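Local coordinates for soluble secreted antigen MPT53 (Mycobacterium tuberculosis, PDB 1LU4), which probably oxidises reduced, unfolded secreted proteins so that they form disulfide bonds, at residues F7-L12 / T82-A87; G24-L29 / Y106-T111; T33-F38 / T63-G68; L46-A51 / M122-L127; Q100-F105 / S112-N117. All coordinates share one frame; numbering follows the deposited sequence. Where two conformers were deposited one is given.

Contact 1: F7-L12 / T82-A87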
# COMPACT_ATOMS: atom_id res chain seq x y z
N PHE A 7 3.91 -10.14 -9.45
CA PHE A 7 4.93 -10.45 -8.45
C PHE A 7 4.32 -11.42 -7.44
O PHE A 7 3.10 -11.44 -7.31
CB PHE A 7 5.47 -9.22 -7.74
CG PHE A 7 4.42 -8.40 -7.00
CD1 PHE A 7 4.00 -8.66 -5.70
CD2 PHE A 7 3.86 -7.29 -7.61
CE1 PHE A 7 3.07 -7.90 -5.07
CE2 PHE A 7 2.89 -6.52 -6.96
CZ PHE A 7 2.49 -6.80 -5.65
N THR A 8 5.20 -12.07 -6.71
CA THR A 8 4.72 -12.81 -5.53
C THR A 8 5.44 -12.26 -4.32
O THR A 8 6.51 -11.64 -4.39
CB THR A 8 4.87 -14.34 -5.66
OG1 THR A 8 6.25 -14.70 -5.81
CG2 THR A 8 4.11 -14.81 -6.90
N ALA A 9 4.77 -12.48 -3.20
CA ALA A 9 5.23 -11.88 -1.97
C ALA A 9 4.86 -12.70 -0.75
O ALA A 9 4.14 -13.69 -0.91
CB ALA A 9 4.58 -10.50 -1.90
N THR A 10 5.28 -12.26 0.40
CA THR A 10 4.87 -12.86 1.69
C THR A 10 4.28 -11.76 2.55
O THR A 10 4.84 -10.69 2.69
CB THR A 10 6.05 -13.49 2.42
OG1 THR A 10 6.58 -14.52 1.58
CG2 THR A 10 5.68 -14.20 3.71
N THR A 11 3.12 -12.07 3.15
CA THR A 11 2.47 -11.09 4.02
C THR A 11 3.12 -11.01 5.36
O THR A 11 3.97 -11.88 5.70
CB THR A 11 0.97 -11.42 4.22
OG1 THR A 11 0.85 -12.54 5.12
CG2 THR A 11 0.27 -11.77 2.90
N LEU A 12 2.76 -9.99 6.14
CA LEU A 12 3.41 -9.88 7.45
C LEU A 12 3.06 -11.07 8.32
O LEU A 12 3.82 -11.33 9.24
CB LEU A 12 2.96 -8.64 8.21
CG LEU A 12 3.14 -7.33 7.49
CD1 LEU A 12 2.79 -6.19 8.46
CD2 LEU A 12 4.51 -7.15 6.93
N THR A 82 -4.25 -6.55 3.31
CA THR A 82 -2.98 -7.26 3.15
C THR A 82 -1.82 -6.28 3.27
O THR A 82 -1.82 -5.23 2.65
CB THR A 82 -2.93 -7.88 1.73
OG1 THR A 82 -4.00 -8.82 1.62
CG2 THR A 82 -1.61 -8.60 1.51
N ASN A 83 -0.81 -6.67 4.04
CA ASN A 83 0.47 -5.94 4.08
C ASN A 83 1.58 -6.92 3.84
O ASN A 83 1.65 -8.01 4.41
CB ASN A 83 0.65 -5.22 5.44
CG ASN A 83 -0.22 -3.99 5.49
OD1 ASN A 83 0.14 -2.93 4.99
ND2 ASN A 83 -1.39 -4.19 6.05
N LEU A 84 2.49 -6.53 2.95
CA LEU A 84 3.55 -7.39 2.45
C LEU A 84 4.88 -7.02 3.13
O LEU A 84 5.20 -5.85 3.28
CB LEU A 84 3.74 -7.23 0.93
CG LEU A 84 2.41 -7.56 0.16
CD1 LEU A 84 2.64 -7.43 -1.33
CD2 LEU A 84 1.88 -8.95 0.47
N ASN A 85 5.61 -8.05 3.53
CA ASN A 85 6.95 -7.84 4.07
C ASN A 85 7.92 -7.89 2.89
O ASN A 85 8.36 -8.99 2.51
CB ASN A 85 7.25 -8.97 5.08
CG ASN A 85 8.68 -8.87 5.60
OD1 ASN A 85 9.38 -7.91 5.39
ND2 ASN A 85 9.10 -9.94 6.25
N ASP A 86 8.20 -6.76 2.28
CA ASP A 86 9.07 -6.74 1.11
C ASP A 86 10.49 -6.57 1.61
O ASP A 86 11.13 -5.53 1.47
CB ASP A 86 8.68 -5.58 0.20
CG ASP A 86 9.46 -5.54 -1.11
OD1 ASP A 86 9.86 -6.58 -1.62
OD2 ASP A 86 9.65 -4.44 -1.65
N ALA A 87 10.99 -7.64 2.24
CA ALA A 87 12.14 -7.53 3.09
C ALA A 87 13.35 -7.03 2.32
O ALA A 87 14.20 -6.34 2.88
CB ALA A 87 12.45 -8.91 3.71
O HOH W 1 7.05 -10.00 0.18
O HOH W 2 6.74 -11.99 6.47

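Contact 2: G24-L29 / Y106-T111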
# COMPACT_ATOMS: atom_id res chain seq x y z
N GLY A 24 -7.22 -6.43 -12.94
CA GLY A 24 -8.59 -6.32 -13.40
C GLY A 24 -9.55 -5.84 -12.33
O GLY A 24 -10.76 -5.99 -12.54
N LYS A 25 -9.03 -5.30 -11.23
CA LYS A 25 -9.96 -4.74 -10.25
C LYS A 25 -9.32 -3.46 -9.70
O LYS A 25 -8.11 -3.20 -9.80
CB LYS A 25 -10.33 -5.80 -9.21
CG LYS A 25 -9.12 -6.26 -8.47
CD LYS A 25 -9.41 -7.12 -7.25
CE LYS A 25 -9.31 -8.60 -7.52
NZ LYS A 25 -8.91 -9.31 -6.28
N PRO A 26 -10.13 -2.57 -9.16
CA PRO A 26 -9.60 -1.34 -8.56
C PRO A 26 -8.75 -1.72 -7.32
O PRO A 26 -9.12 -2.59 -6.53
CB PRO A 26 -10.84 -0.57 -8.12
CG PRO A 26 -12.00 -1.51 -8.21
CD PRO A 26 -11.61 -2.68 -9.03
N ALA A 27 -7.60 -1.06 -7.21
CA ALA A 27 -6.69 -1.43 -6.14
C ALA A 27 -5.84 -0.23 -5.75
O ALA A 27 -5.66 0.71 -6.57
CB ALA A 27 -5.80 -2.60 -6.61
N VAL A 28 -5.30 -0.29 -4.57
CA VAL A 28 -4.37 0.75 -4.09
C VAL A 28 -3.17 0.01 -3.51
O VAL A 28 -3.32 -0.81 -2.60
CB VAL A 28 -5.03 1.65 -3.04
CG1 VAL A 28 -4.00 2.65 -2.46
CG2 VAL A 28 -6.25 2.41 -3.55
N LEU A 29 -1.96 0.38 -4.01
CA LEU A 29 -0.74 -0.03 -3.35
C LEU A 29 -0.24 1.13 -2.49
O LEU A 29 -0.23 2.28 -2.96
CB LEU A 29 0.37 -0.39 -4.35
CG LEU A 29 0.03 -1.42 -5.41
CD1 LEU A 29 1.24 -1.68 -6.30
CD2 LEU A 29 -0.54 -2.72 -4.81
N TYR A 106 -4.83 2.09 -8.83
CA TYR A 106 -5.14 1.33 -10.04
C TYR A 106 -6.64 1.26 -10.29
O TYR A 106 -7.44 0.95 -9.42
CB TYR A 106 -4.75 -0.10 -9.84
CG TYR A 106 -3.28 -0.46 -10.11
CD1 TYR A 106 -2.84 -0.53 -11.41
CD2 TYR A 106 -2.41 -0.68 -9.08
CE1 TYR A 106 -1.54 -0.85 -11.67
CE2 TYR A 106 -1.08 -1.03 -9.35
CZ TYR A 106 -0.66 -1.10 -10.64
OH TYR A 106 0.65 -1.44 -10.90
N ARG A 107 -6.98 1.57 -11.54
CA ARG A 107 -8.30 1.26 -12.06
C ARG A 107 -8.32 -0.20 -12.51
O ARG A 107 -7.29 -0.82 -12.76
CB ARG A 107 -8.67 2.14 -13.25
CG ARG A 107 -8.79 3.63 -12.84
CD ARG A 107 -9.28 4.38 -14.08
NE ARG A 107 -10.64 4.02 -14.46
CZ ARG A 107 -11.72 4.64 -13.99
NH1 ARG A 107 -11.58 5.65 -13.13
NH2 ARG A 107 -12.91 4.23 -14.40
N ALA A 108 -9.56 -0.75 -12.66
CA ALA A 108 -9.71 -2.13 -13.12
C ALA A 108 -9.13 -2.32 -14.51
O ALA A 108 -8.70 -3.41 -14.85
CB ALA A 108 -11.21 -2.49 -13.12
N ASP A 109 -9.07 -1.24 -15.31
CA ASP A 109 -8.51 -1.39 -16.66
C ASP A 109 -6.99 -1.38 -16.71
O ASP A 109 -6.44 -1.48 -17.79
CB ASP A 109 -9.05 -0.30 -17.56
CG ASP A 109 -8.52 1.08 -17.24
OD1 ASP A 109 -7.70 1.30 -16.36
OD2 ASP A 109 -8.95 2.00 -17.98
N GLY A 110 -6.35 -1.30 -15.55
CA GLY A 110 -4.91 -1.44 -15.56
C GLY A 110 -4.15 -0.14 -15.52
O GLY A 110 -2.95 -0.18 -15.24
N THR A 111 -4.84 0.95 -15.82
CA THR A 111 -4.17 2.25 -15.72
C THR A 111 -4.03 2.66 -14.25
O THR A 111 -4.77 2.15 -13.39
CB THR A 111 -4.90 3.33 -16.54
OG1 THR A 111 -6.17 3.55 -15.92
CG2 THR A 111 -5.14 2.95 -18.00

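Contact 3: T33-F38 / T63-G68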
# COMPACT_ATOMS: atom_id res chain seq x y z
N THR A 33 6.96 2.58 5.56
CA THR A 33 7.86 2.02 6.54
C THR A 33 7.34 2.43 7.92
O THR A 33 6.74 3.50 8.04
CB THR A 33 9.31 2.53 6.36
OG1 THR A 33 9.41 3.96 6.68
CG2 THR A 33 9.92 2.31 5.02
N PRO A 34 7.52 1.61 8.98
CA PRO A 34 6.79 1.89 10.22
C PRO A 34 7.32 3.07 11.00
O PRO A 34 6.62 3.57 11.90
CB PRO A 34 6.92 0.57 10.99
CG PRO A 34 8.17 -0.10 10.42
CD PRO A 34 8.12 0.30 8.94
N TRP A 35 8.55 3.51 10.70
CA TRP A 35 9.18 4.55 11.48
C TRP A 35 9.11 5.87 10.78
O TRP A 35 9.59 6.90 11.33
CB TRP A 35 10.65 4.14 11.70
CG TRP A 35 11.34 3.48 10.53
CD1 TRP A 35 11.56 2.12 10.41
CD2 TRP A 35 11.89 4.05 9.35
NE1 TRP A 35 12.23 1.83 9.21
CE2 TRP A 35 12.44 3.04 8.58
CE3 TRP A 35 11.98 5.40 8.92
CZ2 TRP A 35 13.07 3.25 7.35
CZ3 TRP A 35 12.62 5.64 7.73
CH2 TRP A 35 13.16 4.55 6.99
N CYS A 36 8.42 5.96 9.65
CA CYS A 36 8.29 7.22 8.94
C CYS A 36 7.15 8.05 9.52
O CYS A 36 6.01 7.53 9.62
CB CYS A 36 8.04 6.96 7.45
SG CYS A 36 7.50 8.43 6.55
N PRO A 37 7.34 9.31 9.93
CA PRO A 37 6.26 10.06 10.54
C PRO A 37 5.15 10.35 9.53
O PRO A 37 3.99 10.52 9.96
CB PRO A 37 6.93 11.32 11.04
CG PRO A 37 8.09 11.51 10.10
CD PRO A 37 8.58 10.09 9.82
N PHE A 38 5.46 10.45 8.26
CA PHE A 38 4.44 10.71 7.25
C PHE A 38 3.58 9.46 7.10
O PHE A 38 2.36 9.56 7.02
CB PHE A 38 5.06 11.14 5.94
CG PHE A 38 5.88 12.41 6.08
CD1 PHE A 38 5.27 13.64 5.99
CD2 PHE A 38 7.29 12.33 6.31
CE1 PHE A 38 6.02 14.82 6.11
CE2 PHE A 38 8.01 13.50 6.43
CZ PHE A 38 7.37 14.73 6.35
N THR A 63 8.96 -2.06 3.87
CA THR A 63 10.36 -2.49 3.77
C THR A 63 11.18 -1.67 4.80
O THR A 63 10.67 -0.79 5.48
CB THR A 63 10.89 -2.33 2.35
OG1 THR A 63 12.17 -3.05 2.23
CG2 THR A 63 11.11 -0.89 1.94
N ARG A 64 12.44 -2.02 4.88
CA ARG A 64 13.43 -1.29 5.73
C ARG A 64 13.05 -1.38 7.20
O ARG A 64 13.31 -0.43 7.96
CB ARG A 64 13.61 0.14 5.28
CG ARG A 64 14.33 0.21 3.92
CD ARG A 64 14.76 1.61 3.74
NE ARG A 64 15.93 1.99 4.41
CZ ARG A 64 16.35 3.26 4.47
NH1 ARG A 64 15.66 4.23 3.95
NH2 ARG A 64 17.44 3.58 5.07
N ALA A 65 12.50 -2.51 7.63
CA ALA A 65 12.20 -2.66 9.05
C ALA A 65 12.07 -4.14 9.37
O ALA A 65 11.80 -4.95 8.47
CB ALA A 65 10.91 -1.93 9.45
N ASP A 66 12.19 -4.48 10.66
CA ASP A 66 11.94 -5.87 11.02
C ASP A 66 10.44 -6.15 11.04
O ASP A 66 9.58 -5.25 11.15
CB ASP A 66 12.54 -6.21 12.38
CG ASP A 66 12.03 -5.25 13.42
OD1 ASP A 66 11.04 -5.53 14.08
OD2 ASP A 66 12.59 -4.14 13.55
N VAL A 67 10.12 -7.44 10.92
CA VAL A 67 8.71 -7.79 10.76
C VAL A 67 7.92 -7.44 11.99
O VAL A 67 6.76 -7.01 11.88
CB VAL A 67 8.57 -9.28 10.41
CG1 VAL A 67 7.08 -9.60 10.13
CG2 VAL A 67 9.36 -9.71 9.23
N GLY A 68 8.45 -7.58 13.19
CA GLY A 68 7.72 -7.19 14.37
C GLY A 68 7.33 -5.73 14.37
O GLY A 68 6.24 -5.36 14.83

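Contact 4: L46-A51 / M122-L127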
# COMPACT_ATOMS: atom_id res chain seq x y z
N LEU A 46 -5.59 5.50 5.79
CA LEU A 46 -5.62 4.19 5.07
C LEU A 46 -6.60 3.28 5.74
O LEU A 46 -7.41 2.62 5.07
CB LEU A 46 -4.25 3.49 5.05
CG LEU A 46 -3.28 3.82 3.94
CD1 LEU A 46 -3.79 3.36 2.55
CD2 LEU A 46 -2.92 5.30 3.89
N SER A 47 -6.56 3.20 7.08
CA SER A 47 -7.44 2.24 7.76
C SER A 47 -8.91 2.55 7.50
O SER A 47 -9.70 1.67 7.15
CB SER A 47 -7.19 2.37 9.28
OG SER A 47 -8.07 1.48 9.94
N GLN A 48 -9.26 3.81 7.60
CA GLN A 48 -10.66 4.25 7.44
C GLN A 48 -11.09 4.15 5.99
O GLN A 48 -12.19 3.68 5.68
CB GLN A 48 -10.79 5.68 7.96
CG GLN A 48 -10.74 5.76 9.50
CD GLN A 48 -11.91 5.06 10.12
OE1 GLN A 48 -11.75 4.08 10.92
NE2 GLN A 48 -13.11 5.51 9.81
N VAL A 49 -10.29 4.64 5.06
CA VAL A 49 -10.68 4.63 3.65
C VAL A 49 -10.78 3.20 3.12
O VAL A 49 -11.72 2.87 2.39
CB VAL A 49 -9.80 5.54 2.81
CG1 VAL A 49 -10.22 5.46 1.32
CG2 VAL A 49 -9.89 6.99 3.29
N ALA A 50 -9.87 2.31 3.51
CA ALA A 50 -9.94 0.91 3.09
C ALA A 50 -11.25 0.32 3.62
O ALA A 50 -11.96 -0.39 2.92
CB ALA A 50 -8.74 0.13 3.56
N ALA A 51 -11.58 0.60 4.89
CA ALA A 51 -12.76 -0.00 5.52
C ALA A 51 -14.02 0.45 4.79
O ALA A 51 -14.96 -0.32 4.62
CB ALA A 51 -12.85 0.33 6.99
N MET A 122 -0.70 12.66 2.90
CA MET A 122 -1.99 12.82 2.23
C MET A 122 -3.12 12.85 3.25
O MET A 122 -3.16 12.02 4.15
CB MET A 122 -2.20 11.66 1.28
CG MET A 122 -3.43 11.88 0.38
SD MET A 122 -3.74 10.45 -0.72
CE MET A 122 -2.36 10.60 -1.80
N SER A 123 -4.07 13.78 3.06
CA SER A 123 -5.22 13.86 3.99
C SER A 123 -6.18 12.73 3.65
O SER A 123 -6.25 12.18 2.56
CB SER A 123 -5.95 15.19 3.84
OG SER A 123 -6.62 15.25 2.53
N GLN A 124 -7.06 12.47 4.66
CA GLN A 124 -8.13 11.50 4.40
C GLN A 124 -9.07 11.93 3.31
O GLN A 124 -9.49 11.12 2.49
CB GLN A 124 -8.90 11.21 5.70
CG GLN A 124 -9.87 10.03 5.48
CD GLN A 124 -10.68 9.68 6.70
OE1 GLN A 124 -11.70 8.98 6.65
NE2 GLN A 124 -10.28 10.16 7.85
N ASP A 125 -9.44 13.22 3.32
CA ASP A 125 -10.34 13.70 2.28
C ASP A 125 -9.73 13.49 0.90
O ASP A 125 -10.40 13.08 -0.04
CB ASP A 125 -10.64 15.19 2.49
CG ASP A 125 -11.75 15.42 3.50
OD1 ASP A 125 -12.20 14.54 4.25
OD2 ASP A 125 -12.20 16.60 3.56
N GLU A 126 -8.40 13.79 0.80
CA GLU A 126 -7.81 13.59 -0.51
C GLU A 126 -7.80 12.12 -0.92
O GLU A 126 -8.12 11.75 -2.02
CB GLU A 126 -6.40 14.17 -0.61
CG GLU A 126 -5.75 13.90 -1.96
CD GLU A 126 -4.36 14.53 -2.11
OE1 GLU A 126 -4.06 15.57 -1.50
OE2 GLU A 126 -3.57 13.90 -2.86
N LEU A 127 -7.41 11.25 0.03
CA LEU A 127 -7.37 9.81 -0.23
C LEU A 127 -8.74 9.25 -0.59
O LEU A 127 -8.85 8.49 -1.55
CB LEU A 127 -6.80 9.11 1.02
CG LEU A 127 -6.72 7.58 0.91
CD1 LEU A 127 -5.85 7.12 -0.24
CD2 LEU A 127 -6.23 6.99 2.23
O HOH W 3 -13.40 8.08 8.74

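Contact 5: Q100-F105 / S112-N117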
# COMPACT_ATOMS: atom_id res chain seq x y z
N GLN A 100 9.11 6.48 0.91
CA GLN A 100 7.83 6.31 1.51
C GLN A 100 7.35 7.63 2.06
O GLN A 100 8.19 8.46 2.39
CB GLN A 100 8.06 5.38 2.70
CG GLN A 100 8.44 6.05 4.04
CD GLN A 100 9.89 6.54 4.06
OE1 GLN A 100 10.04 7.62 4.68
NE2 GLN A 100 10.83 5.89 3.43
N PRO A 101 6.06 7.81 2.18
CA PRO A 101 5.01 6.94 1.65
C PRO A 101 4.77 7.21 0.16
O PRO A 101 4.98 8.28 -0.39
CB PRO A 101 3.80 7.41 2.46
CG PRO A 101 4.05 8.83 2.89
CD PRO A 101 5.53 9.03 2.87
N ALA A 102 4.28 6.16 -0.52
CA ALA A 102 3.92 6.31 -1.93
C ALA A 102 2.65 5.52 -2.16
O ALA A 102 2.47 4.47 -1.57
CB ALA A 102 4.99 5.82 -2.88
N PHE A 103 1.79 6.03 -3.03
CA PHE A 103 0.56 5.37 -3.44
C PHE A 103 0.56 5.08 -4.94
O PHE A 103 0.99 5.96 -5.70
CB PHE A 103 -0.64 6.26 -3.17
CG PHE A 103 -0.96 6.59 -1.73
CD1 PHE A 103 -0.26 7.64 -1.11
CD2 PHE A 103 -1.93 5.90 -1.07
CE1 PHE A 103 -0.58 7.97 0.19
CE2 PHE A 103 -2.26 6.23 0.25
CZ PHE A 103 -1.57 7.26 0.83
N VAL A 104 0.02 3.93 -5.30
CA VAL A 104 -0.35 3.65 -6.68
C VAL A 104 -1.82 3.34 -6.67
O VAL A 104 -2.25 2.39 -6.05
CB VAL A 104 0.48 2.53 -7.30
CG1 VAL A 104 0.10 2.35 -8.76
CG2 VAL A 104 2.02 2.75 -7.19
N PHE A 105 -2.59 4.13 -7.45
CA PHE A 105 -4.04 4.01 -7.53
C PHE A 105 -4.38 3.33 -8.85
O PHE A 105 -4.20 3.96 -9.92
CB PHE A 105 -4.64 5.41 -7.46
CG PHE A 105 -4.50 6.07 -6.12
CD1 PHE A 105 -5.35 5.76 -5.07
CD2 PHE A 105 -3.46 6.98 -5.92
CE1 PHE A 105 -5.20 6.34 -3.85
CE2 PHE A 105 -3.30 7.59 -4.68
CZ PHE A 105 -4.17 7.26 -3.66
N SER A 112 -3.06 3.50 -13.99
CA SER A 112 -2.75 3.91 -12.62
C SER A 112 -2.26 5.36 -12.58
O SER A 112 -1.85 5.96 -13.56
CB SER A 112 -1.75 2.94 -12.01
OG SER A 112 -0.51 2.93 -12.64
N THR A 113 -2.30 5.88 -11.38
CA THR A 113 -1.73 7.16 -11.00
C THR A 113 -0.97 6.98 -9.72
O THR A 113 -1.39 6.24 -8.85
CB THR A 113 -2.80 8.22 -10.82
OG1 THR A 113 -3.78 7.72 -9.92
CG2 THR A 113 -3.55 8.39 -12.11
N PHE A 114 0.14 7.65 -9.60
CA PHE A 114 0.95 7.59 -8.40
C PHE A 114 0.99 8.90 -7.66
O PHE A 114 0.89 10.00 -8.27
CB PHE A 114 2.39 7.56 -9.06
CG PHE A 114 3.50 7.59 -8.05
CD1 PHE A 114 3.82 6.47 -7.28
CD2 PHE A 114 4.26 8.72 -7.79
CE1 PHE A 114 4.83 6.52 -6.35
CE2 PHE A 114 5.28 8.77 -6.86
CZ PHE A 114 5.59 7.65 -6.10
N VAL A 115 1.17 8.83 -6.33
CA VAL A 115 1.44 9.97 -5.51
C VAL A 115 2.70 9.57 -4.71
O VAL A 115 2.68 8.55 -4.03
CB VAL A 115 0.25 10.36 -4.63
CG1 VAL A 115 0.55 11.51 -3.71
CG2 VAL A 115 -0.95 10.65 -5.55
N ASN A 116 3.81 10.28 -4.72
CA ASN A 116 5.08 9.98 -3.98
C ASN A 116 5.65 11.31 -3.54
O ASN A 116 6.67 11.75 -4.04
CB ASN A 116 6.08 9.17 -4.82
CG ASN A 116 7.34 8.78 -4.03
OD1 ASN A 116 7.31 8.65 -2.80
ND2 ASN A 116 8.44 8.59 -4.77
N ASN A 117 4.99 11.95 -2.59
CA ASN A 117 5.35 13.25 -2.07
C ASN A 117 6.06 13.23 -0.76
O ASN A 117 5.47 12.83 0.25
CB ASN A 117 3.93 13.83 -1.91
CG ASN A 117 4.12 15.21 -1.33
OD1 ASN A 117 5.15 15.84 -1.19
ND2 ASN A 117 2.99 15.85 -1.04
O HOH W 4 3.37 10.00 -1.28
O HOH W 5 -5.64 5.90 -11.37

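Contact 1: F7-L12 / T82-A87
Leu84 carries both of its methyls in under strand 8-10. CD1 sits 3.7 Å from CB of Ala9 and also reaches the edge of the Phe7 ring, where CE1 is 3.8 Å from it. CD2 touches the same Ala9 CB and reaches on to CG2 of Thr11, at 4.1 Å. Leu12 works on the other part of strand 82-85 and straddles two residues: its CD1 lies 3.8 Å from CB of Asn83, while its CD2 meets CB of Asn85, also at 3.8 Å. With CG anti to the carbonyl carbon (chi1 -55°), the Leu12 fork can spread this way, and Met70 and Val74 of helix 67-77 pack against it. The backbones are pinned by two bonds running in opposite senses, Asn85 N to Thr10 O at 2.9 Å (159° at the hydrogen) and Leu12 N to Asn83 O at 2.9 Å. Asn85 is gripped further through water: one joins its O to Thr10 N, another joins its ND2 to Thr11 O. The short strand segments run at 92° to each other, and Thr11 and Leu84 form a single bridge. The N-terminal hairpin 8-10/16-18 is thereby docked across 82-85, an outermost strand of the central thioredoxin-like sheet.

Contact 2: G24-L29 / Y106-T111
Tyr106 and Ala27 form an antiparallel hydrogen-bonded pair between two neighbouring strands of the thioredoxin-like sheet, 27-32 and 102-106. Tyr106 N donates a hydrogen bond to Ala27 O at 2.8 Å, and Ala27 N donates one to Tyr106 O at 3.0 Å. Out along the tyrosine, CB comes first: it rests 3.5 Å from Ala27 O and 4.2 Å from Ala27 CB, both side chains being on the same face of the sheet. CG stands anti to the carbonyl carbon (chi1 -84°), which lays the ring alongside the strand in Leu29's direction. The CE2 edge then meets Leu29, whose CD1 lies in the ring plane 3.9 Å from CE2. At the tip, OH is hydrogen-bonded to Ala1 N and Tyr95 OH, tying the chain's first residue to the sheet. Beyond the pair the chain reverses in a type I turn from Arg107 to Gly110. Ala108 at its second position comes over the 24-26 backbone, its CB 3.6 Å from Gly24 O and 4.1 Å from Pro26 CD. Asp109 steadies the turn's exit: its OD1 takes the Thr111 backbone N from above the carboxylate plane, an Asx turn, and receives Thr111 OG1 at 2.8 Å on its syn lone pair.

Contact 3: T33-F38 / T63-G68
Trp35 hands its indole N-H to Arg64 O across the start of a thioredoxin-type active-site loop, just before Cys36 of the CxxC motif, whose two cysteines are the predicted redox pair. The NE1-to-O distance is 2.8 Å with 163° at the hydrogen. The oxygen lies in the indole plane, whereas the nitrogen sits well above the carbonyl plane of Arg64. Farther round the same ring edge, CZ2 packs 3.8 Å from Arg64 CB. The arginine chain bends at chi3 (81°), bringing one guanidinium face over CH2 of the tryptophan, with the two planes almost perpendicular. Beside this bond Pro34 and Ala65 are squeezed together, CG to CB 3.4 Å, tighter than usual for carbons, and Thr33 CG2 lies 3.2 Å from Thr63 O. In the next shell, a type I turn from Thr33 to Cys36 presents the tryptophan, and Cys36 N-caps helix 37-52 in this structure, where no Cys36-Cys39 disulfide is formed. On the facing side Asp66 caps helix 67-77 through OD1 and Ala69 N, while Thr63 OG1 is hydrogen-bonded to Asp86 O. The indole is also backed from within its own segment: Thr33 OG1 stands 3.5 Å above its plane, over the centre of the ring system.

Contact 4: L46-A51 / M122-L127
Val49 and Leu127 meet where helix 37-52 and helix 124-133 pack side by side against one face of the central sheet, an apolar helix-to-helix contact with a polar rim. The Val49 methyls carry it. CG2 lies 3.8 Å from CD2 of Leu127 and CG1 lies 4.1 Å from CG of Leu127, so one valine branch meets the leucine's branch point and the other its CD2 methyl. Leu127 has CG anti to its own nitrogen (chi1 179°), which, with CB already directed at helix 37-52, brings CD2 against Val49. Its CD2 continues to Leu46, whose CD2 is 4.1 Å away, the two leucines crossing at about a right angle. Beneath them lies the sheet: Phe103 touches both Leu46 and Leu127, Phe58 touches Leu46 and Val49, and Phe105 touches Leu127.

Outward from this core, the extended chain of Gln124 slides past Val49 in the opposite direction, with its CG 3.7 Å from Val49 CG2. The amide oxygen OE1 ends up 3.7 Å from Gln48 CB. A water closes the rim, accepting from Gln48 NE2 at 2.8 Å and donating to Gln124 OE1 at the same distance. Helix 124-133 begins right here, N-capped by Ser123, whose OG accepts from Glu126 N at 2.9 Å.

No direct polar bond joins the two segments. The helices hold each other by methyl packing over the aromatic sheet residues, and the single water linking the two glutamine amides lies at the exposed margin, so the attachment rests on buried apolar packing, with the water bridge as its polar link.

Contact 5: Q100-F105 / S112-N117
Phe103 and Val115, then Phe105 and Thr113, are the hydrogen-bonded pairs of an antiparallel hairpin, and here the fit is close. Phe103 N reaches Val115 O at 2.9 Å, with 170° at the hydrogen. Phe105 N reaches Thr113 O at 2.8 Å and 174°. Each pair is completed by the return bond, Val115 N to Phe103 O and the somewhat longer Thr113 N to Phe105 O. On the face carrying these four side chains, the Phe105 ring turns an edge to Val115: CE2 is 4.0 Å from CG2. Its CB meets Thr113 OG1 at 3.5 Å, because that hydroxyl is held between backbone N and carbonyl carbon (chi1 52°).

On the other face, Ala102 and Val104 are buried, and the looser element is Phe114, exposed and modelled in two conformers. Val104 and Phe114 form the non-hydrogen-bonded pair, and Val104 CG1 leans 3.8 Å from Ser112 CB. In one conformer of Phe114, CE1 lies 3.5 Å from Ala102 CB, a contact to treat with reserve. Solvent also enters beside exposed Thr113, where a water donates to Phe105 O at 2.8 Å and is hydrogen-bonded to Thr113 OG1 at 3.0 Å.

Ahead of strand 102-106, the peptide bond before Pro101 is cis, as in thioredoxins, and that proline touches Cys39 of helix 37-52. Strand 112-115 is the sheet's outermost on this side. Its partner bonds to strand 27-32 through Ala102 with Phe31 and Val104 with Leu29, while helix 124-133 covers Phe103 and Phe105 with Leu127 and reaches Val115 with Arg130.

From the N terminus, contact 1 closes the first long loop, bringing 7-12 back against 82-87. Contact 2 opens inside it at 24-29 and closes beyond it at 106-111, so the two cross. Contact 3 lies wholly within both loops, joining the ends of two successive strands ahead of helices 37-52 and 67-77; it touches contact 1 through Thr63 and Asp86. Contact 4, from 46-51 to 122-127, crosses contacts 1, 2 and 3. Contact 5 is a short hairpin enclosed by contact 4, crossing contact 2 and following contacts 1 and 3 in series. Together they tie one sheet edge to the N-terminal hairpin, the other to its neighbouring strand, and helix 37-52 to the last helix.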